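Local coordinates for periplasmic cell division protein (SufI) (PDB 6SYY) that probably acts as a multicopper oxidase, taking electrons from its substrates at one copper centre and passing them to a three-copper cluster that reduces dioxygen, at residues A[431-434]-A[438-441]; A[410-415]-A[426-431]; A[416-421]-A[519-524]. One frame throughout, in Å; residues are numbered along the deposited sequence.

Interaction 1 (A[431-434]-A[438-441]); sequences FEQN and VVII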
# COMPACT_ATOMS: atom_id res chain seq x y z
N PHE A 431 8.21 18.14 13.44
CA PHE A 431 7.98 18.08 14.87
C PHE A 431 8.81 16.93 15.42
O PHE A 431 9.27 16.06 14.68
CB PHE A 431 6.50 17.90 15.22
CG PHE A 431 5.91 16.61 14.72
CD1 PHE A 431 5.36 16.53 13.46
CD2 PHE A 431 5.91 15.48 15.52
CE1 PHE A 431 4.82 15.35 12.99
CE2 PHE A 431 5.37 14.29 15.06
CZ PHE A 431 4.83 14.23 13.80
N GLU A 432 9.00 16.94 16.74
CA GLU A 432 9.84 15.97 17.42
C GLU A 432 9.08 15.41 18.62
O GLU A 432 8.35 16.14 19.30
CB GLU A 432 11.15 16.62 17.88
CG GLU A 432 12.11 15.70 18.59
CD GLU A 432 13.43 16.38 18.90
OE1 GLU A 432 13.70 17.43 18.29
OE2 GLU A 432 14.19 15.86 19.74
N GLN A 433 9.24 14.11 18.86
CA GLN A 433 8.60 13.44 19.98
C GLN A 433 9.63 12.60 20.72
O GLN A 433 10.67 12.22 20.18
CB GLN A 433 7.44 12.54 19.51
CG GLN A 433 6.37 13.26 18.71
CD GLN A 433 5.61 14.29 19.52
OE1 GLN A 433 5.64 14.27 20.75
NE2 GLN A 433 4.92 15.20 18.84
N ASN A 434 9.33 12.31 21.98
CA ASN A 434 10.13 11.38 22.76
C ASN A 434 9.63 9.97 22.54
O ASN A 434 8.45 9.74 22.28
CB ASN A 434 10.09 11.73 24.25
CG ASN A 434 10.92 12.94 24.58
OD1 ASN A 434 11.98 13.16 24.00
ND2 ASN A 434 10.43 13.75 25.52
N VAL A 438 2.54 9.16 23.15
CA VAL A 438 1.30 9.02 22.41
C VAL A 438 0.96 10.38 21.82
O VAL A 438 0.94 11.39 22.53
CB VAL A 438 0.16 8.51 23.31
CG1 VAL A 438 -1.12 8.37 22.50
CG2 VAL A 438 0.55 7.17 23.92
N VAL A 439 0.71 10.41 20.51
CA VAL A 439 0.42 11.64 19.79
C VAL A 439 -0.88 11.46 19.03
O VAL A 439 -1.08 10.43 18.37
CB VAL A 439 1.56 12.02 18.83
CG1 VAL A 439 1.26 13.35 18.14
CG2 VAL A 439 2.88 12.09 19.57
N ILE A 440 -1.76 12.45 19.12
CA ILE A 440 -2.92 12.55 18.25
C ILE A 440 -2.54 13.47 17.10
O ILE A 440 -2.25 14.65 17.32
CB ILE A 440 -4.15 13.07 18.99
CG1 ILE A 440 -4.58 12.09 20.08
CG2 ILE A 440 -5.30 13.32 18.01
CD1 ILE A 440 -5.79 12.54 20.88
N ILE A 441 -2.52 12.94 15.89
CA ILE A 441 -2.26 13.74 14.70
C ILE A 441 -3.60 14.14 14.10
O ILE A 441 -4.51 13.31 13.97
CB ILE A 441 -1.39 12.98 13.69
CG1 ILE A 441 0.01 12.77 14.26
CG2 ILE A 441 -1.31 13.74 12.38
CD1 ILE A 441 0.99 12.18 13.27
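V439 meets Q433 across the space between two β-sheets. The valine sits on strand 437-445 and its partner on the short strand 432-433, with 8.4 Å between V439 CA and Q433 CA, a separation suited to side-chain packing rather than to main-chain pairing. This is the sandwich principle of the cupredoxin-type fold: 437-445 belongs to one sheet, whereas 432-433 is the outermost strand of the other and runs parallel to 520-525. At V439 the touching branch is CG2. This methyl stands 3.5 Å from Q433 CD and 3.8 Å from Q433 CG, so it presses on the amide group at CD and on CG as the two side chains arrive from opposite directions. The glutamine is folded to present this surface: CG is anti to the carbonyl carbon, beside the backbone N (chi1 -56°), and a bend at chi2 (-66°) turns the amide away from a straight course. Its CG also lies in the plane of the F431 ring, at the edge, which brings the F431 and Q433 side chains together. Further along, I441 extends its chain through chi2 (-173°) to bring CD1 within 4.4 Å of F431 CZ, approaching the phenyl ring obliquely. F431 also meets the nearly parallel ring of Y523. No hydrogen bond spans the two segments. Their contact is non-directional packing, apolar only at F431-I441 and set by shape and burial, while the position of 432-433 is fixed by the backbone bonds that F431 and Q433 make to R524.

Interaction 2 (A[410-415]-A[426-431]); sequences NGETWE and NPKVLF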
# COMPACT_ATOMS: atom_id res chain seq x y z
N ASN A 410 1.69 22.08 6.76
CA ASN A 410 1.99 23.13 7.73
C ASN A 410 2.83 24.24 7.09
O ASN A 410 3.83 24.70 7.64
CB ASN A 410 2.69 22.54 8.96
CG ASN A 410 1.71 21.87 9.91
OD1 ASN A 410 0.50 21.86 9.67
ND2 ASN A 410 2.23 21.31 11.00
N GLY A 411 2.40 24.65 5.90
CA GLY A 411 3.06 25.73 5.18
C GLY A 411 4.38 25.37 4.53
O GLY A 411 5.01 26.25 3.94
N GLU A 412 4.80 24.12 4.59
CA GLU A 412 6.13 23.72 4.14
C GLU A 412 6.04 22.61 3.10
O GLU A 412 5.10 21.82 3.08
CB GLU A 412 6.99 23.26 5.32
CG GLU A 412 7.09 24.27 6.43
CD GLU A 412 8.29 24.04 7.32
OE1 GLU A 412 8.49 22.89 7.75
OE2 GLU A 412 9.04 25.01 7.58
N THR A 413 7.05 22.57 2.23
CA THR A 413 7.28 21.44 1.35
C THR A 413 8.64 20.84 1.66
O THR A 413 9.41 21.37 2.47
CB THR A 413 7.20 21.83 -0.14
OG1 THR A 413 8.38 22.58 -0.50
CG2 THR A 413 5.96 22.67 -0.42
N TRP A 414 8.93 19.72 1.00
CA TRP A 414 10.24 19.09 1.15
C TRP A 414 11.36 20.06 0.84
O TRP A 414 12.38 20.10 1.54
CB TRP A 414 10.31 17.85 0.25
CG TRP A 414 11.50 16.96 0.48
CD1 TRP A 414 12.55 16.76 -0.36
CD2 TRP A 414 11.75 16.14 1.63
NE1 TRP A 414 13.45 15.88 0.19
CE2 TRP A 414 12.98 15.48 1.41
CE3 TRP A 414 11.07 15.90 2.83
CZ2 TRP A 414 13.53 14.60 2.34
CZ3 TRP A 414 11.62 15.03 3.75
CH2 TRP A 414 12.84 14.39 3.50
N GLU A 415 11.18 20.89 -0.18
CA GLU A 415 12.19 21.85 -0.61
C GLU A 415 12.37 23.01 0.37
O GLU A 415 13.17 23.90 0.08
CB GLU A 415 11.85 22.39 -2.00
CG GLU A 415 10.98 21.46 -2.84
CD GLU A 415 11.65 20.12 -3.13
OE1 GLU A 415 12.90 20.07 -3.17
OE2 GLU A 415 10.92 19.12 -3.32
N ASN A 426 20.80 14.55 11.58
CA ASN A 426 20.07 15.57 12.33
C ASN A 426 19.48 16.58 11.35
O ASN A 426 19.87 17.75 11.32
CB ASN A 426 20.97 16.25 13.36
CG ASN A 426 21.49 15.27 14.40
OD1 ASN A 426 20.80 14.97 15.38
ND2 ASN A 426 22.70 14.77 14.20
N PRO A 427 18.50 16.15 10.54
CA PRO A 427 17.93 17.06 9.54
C PRO A 427 16.82 17.91 10.13
O PRO A 427 16.48 17.78 11.31
CB PRO A 427 17.39 16.10 8.49
CG PRO A 427 16.88 14.95 9.34
CD PRO A 427 17.83 14.84 10.51
N LYS A 428 16.25 18.79 9.31
CA LYS A 428 15.04 19.49 9.71
C LYS A 428 13.91 18.48 9.92
O LYS A 428 13.76 17.53 9.15
CB LYS A 428 14.65 20.52 8.64
CG LYS A 428 13.39 21.30 8.97
CD LYS A 428 13.14 22.44 7.99
CE LYS A 428 11.82 23.14 8.32
NZ LYS A 428 11.62 24.41 7.56
N VAL A 429 13.14 18.68 10.99
CA VAL A 429 11.96 17.87 11.26
C VAL A 429 10.80 18.82 11.50
O VAL A 429 10.97 19.90 12.08
CB VAL A 429 12.16 16.93 12.47
CG1 VAL A 429 13.24 15.91 12.18
CG2 VAL A 429 12.49 17.73 13.73
N LEU A 430 9.61 18.42 11.03
CA LEU A 430 8.43 19.23 11.27
C LEU A 430 8.09 19.28 12.76
O LEU A 430 7.73 20.33 13.29
CB LEU A 430 7.24 18.68 10.48
CG LEU A 430 5.99 19.55 10.54
CD1 LEU A 430 6.25 20.90 9.87
CD2 LEU A 430 4.79 18.85 9.91
N PHE A 431 8.21 18.14 13.44
CA PHE A 431 7.98 18.08 14.87
C PHE A 431 8.81 16.93 15.42
O PHE A 431 9.27 16.06 14.68
CB PHE A 431 6.50 17.90 15.22
CG PHE A 431 5.91 16.61 14.72
CD1 PHE A 431 5.36 16.53 13.46
CD2 PHE A 431 5.91 15.48 15.52
CE1 PHE A 431 4.82 15.35 12.99
CE2 PHE A 431 5.37 14.29 15.06
CZ PHE A 431 4.83 14.23 13.80
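K428 stretches out to meet E412 with CG anti to its backbone N (chi1 -180°) and the rest of its chain extended, while E412 holds its CG anti to the carbonyl carbon (chi1 -55°), the chain extended beyond it. The two chains consequently approach from opposite directions and join at their charged ends. The salt bridge is short, 2.6 Å from K428 NZ to E412 OE2, and the ammonium meets this oxygen from above, 36° out of the carboxylate plane. Each partner is engaged a second time: K428 NZ also donates to the carbonyl oxygen of D416, and E412 OE1 is hydrogen-bonded to the hydroxyl of Y418, which leaves each carboxylate oxygen with a polar neighbour of its own. Both segments belong to the long irregular connection that leaves strand 407-409 in one sheet of the cupredoxin-type sandwich and reaches strand 432-433 in the other, so the bridge joins the beginning of this crossing to its end. L430, its CG likewise anti to the backbone N, reaches toward N410 and E412 with its two methyls. Its CD1 lies 3.7 Å from E412 OE1 and 4.0 Å from N410 CB, and its CD2 is 3.7 Å from N410 ND2, the leucine and asparagine side chains crossing at about a right angle. The polar end of N410 is meanwhile bound to strand 394-402: OD1 accepts from T399 N, and ND2 donates to R397 O. That double grip on the main chain fixes the amide against which L430 CD2 rests. All four touching residues also abut a neighbouring molecule in the crystal.

Interaction 3 (A[416-421]-A[519-524]); sequences DGYANP and MMVNYR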
# COMPACT_ATOMS: atom_id res chain seq x y z
N ASP A 416 11.65 23.01 1.48
CA ASP A 416 11.75 24.08 2.48
C ASP A 416 12.66 23.68 3.64
O ASP A 416 12.29 23.77 4.81
CB ASP A 416 10.36 24.45 2.99
CG ASP A 416 9.54 25.20 1.95
OD1 ASP A 416 10.01 26.24 1.46
OD2 ASP A 416 8.43 24.73 1.63
N GLY A 417 13.87 23.23 3.32
CA GLY A 417 14.87 22.91 4.32
C GLY A 417 15.09 21.44 4.57
O GLY A 417 16.07 21.08 5.23
N TYR A 418 14.21 20.57 4.06
CA TYR A 418 14.32 19.14 4.30
C TYR A 418 15.20 18.43 3.27
O TYR A 418 15.78 17.39 3.58
CB TYR A 418 12.94 18.49 4.29
CG TYR A 418 11.98 19.00 5.34
CD1 TYR A 418 11.13 20.07 5.08
CD2 TYR A 418 11.93 18.42 6.60
CE1 TYR A 418 10.26 20.54 6.04
CE2 TYR A 418 11.06 18.89 7.57
CZ TYR A 418 10.23 19.95 7.28
OH TYR A 418 9.37 20.40 8.25
N ALA A 419 15.31 18.97 2.05
CA ALA A 419 15.79 18.18 0.93
C ALA A 419 17.28 17.87 1.04
O ALA A 419 17.71 16.77 0.68
CB ALA A 419 15.49 18.90 -0.39
N ASN A 420 18.08 18.82 1.50
CA ASN A 420 19.54 18.69 1.50
C ASN A 420 20.10 19.05 2.87
O ASN A 420 20.71 20.12 3.04
CB ASN A 420 20.16 19.54 0.39
CG ASN A 420 19.69 20.98 0.44
OD1 ASN A 420 18.60 21.28 0.94
ND2 ASN A 420 20.51 21.90 -0.07
N PRO A 421 19.94 18.18 3.86
CA PRO A 421 20.40 18.51 5.21
C PRO A 421 21.92 18.59 5.28
O PRO A 421 22.64 17.87 4.59
CB PRO A 421 19.88 17.34 6.05
CG PRO A 421 19.76 16.21 5.09
CD PRO A 421 19.36 16.83 3.78
N MET A 519 5.19 17.23 -1.17
CA MET A 519 4.27 17.03 -0.06
C MET A 519 4.82 15.97 0.88
O MET A 519 4.25 14.88 1.00
CB MET A 519 2.89 16.63 -0.60
CG MET A 519 1.77 16.82 0.39
SD MET A 519 0.15 16.84 -0.39
CE MET A 519 -0.89 17.22 1.02
N MET A 520 5.92 16.28 1.56
CA MET A 520 6.66 15.31 2.35
C MET A 520 7.54 16.06 3.33
O MET A 520 8.18 17.05 2.96
CB MET A 520 7.50 14.42 1.41
CG MET A 520 8.59 13.60 2.07
SD MET A 520 9.42 12.57 0.84
CE MET A 520 9.66 13.73 -0.50
N VAL A 521 7.55 15.62 4.59
CA VAL A 521 8.39 16.20 5.64
C VAL A 521 8.98 15.08 6.48
O VAL A 521 8.55 13.92 6.40
CB VAL A 521 7.62 17.18 6.55
CG1 VAL A 521 7.16 18.41 5.79
CG2 VAL A 521 6.44 16.48 7.21
N ASN A 522 9.97 15.43 7.28
CA ASN A 522 10.48 14.54 8.32
C ASN A 522 9.80 14.85 9.64
O ASN A 522 9.39 15.99 9.90
CB ASN A 522 12.00 14.70 8.51
CG ASN A 522 12.80 14.36 7.27
OD1 ASN A 522 12.51 13.41 6.55
ND2 ASN A 522 13.85 15.14 7.02
N TYR A 523 9.69 13.84 10.49
CA TYR A 523 9.50 14.04 11.91
C TYR A 523 10.49 13.15 12.64
O TYR A 523 11.08 12.24 12.06
CB TYR A 523 8.04 13.79 12.36
CG TYR A 523 7.63 12.34 12.41
CD1 TYR A 523 7.63 11.64 13.61
CD2 TYR A 523 7.21 11.67 11.26
CE1 TYR A 523 7.24 10.31 13.66
CE2 TYR A 523 6.82 10.34 11.30
CZ TYR A 523 6.84 9.66 12.51
OH TYR A 523 6.45 8.35 12.57
N ARG A 524 10.69 13.44 13.92
CA ARG A 524 11.74 12.80 14.70
C ARG A 524 11.16 12.16 15.95
O ARG A 524 10.29 12.74 16.60
CB ARG A 524 12.82 13.82 15.08
CG ARG A 524 14.02 13.24 15.80
CD ARG A 524 14.96 14.36 16.23
NE ARG A 524 15.96 13.92 17.21
CZ ARG A 524 17.27 13.92 16.99
NH1 ARG A 524 17.75 14.35 15.83
NH2 ARG A 524 18.10 13.49 17.93
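Y418 lays its phenol ring over V521, fastening an irregular surface loop onto the last strand of the C-terminal cupredoxin-type β-sandwich. Strand 520-525 lies next to strand 503-509, which carries the copper ligands H508 and C509. The tyrosine holds CG anti to the carbonyl carbon (chi1 -60°), and its side chain runs alongside that of V521, pointing the same way. One face of the ring receives the valine: CG1 lies 4.1 Å from the centroid of the Y418 ring and 29° off its normal, a CH-pi contact, with V521 CB also above the plane but displaced toward the rim. CG1, anti to the carbonyl carbon, is the branch on the ring, while CG2 occupies the crowded position between N and the carbonyl carbon. The closest approach to the valine is 3.7 Å, from Y418 CZ to V521 CG1. N522 passes the tyrosine in the opposite direction. Its amide is turned 78° from the ring, and its ND2 lies in the ring plane at the edge, 3.8 Å from Y418 CD2. Polar partners hold that amide in place: ND2 is hydrogen-bonded to Y133 OH and to K428 O, and OD1 to H131 NE2. The tyrosine hydroxyl is hydrogen-bonded to E412 OE1. Obliquely to the ring, the backbone of the strand comes slightly nearer still, N522 N being 3.6 Å from Y418 CE2.

In the fold
From the N terminus, the chain leaves strand 407-409 and enters 410-415, which interaction 2 ties to 426-431, closing a loop of ten intervening residues. Within that loop lies 416-421, whose partner 519-524 comes almost a hundred residues later, so interactions 2 and 3 cross, and their centres are only about 4 Å apart. F431 ends the second segment of interaction 2 and begins interaction 1, a tight closure with three residues between its segments that falls wholly within the long span of interaction 3. Together they make three connections: the crossing loop to itself, that loop to the final strand, and the two sheets of the sandwich to each other.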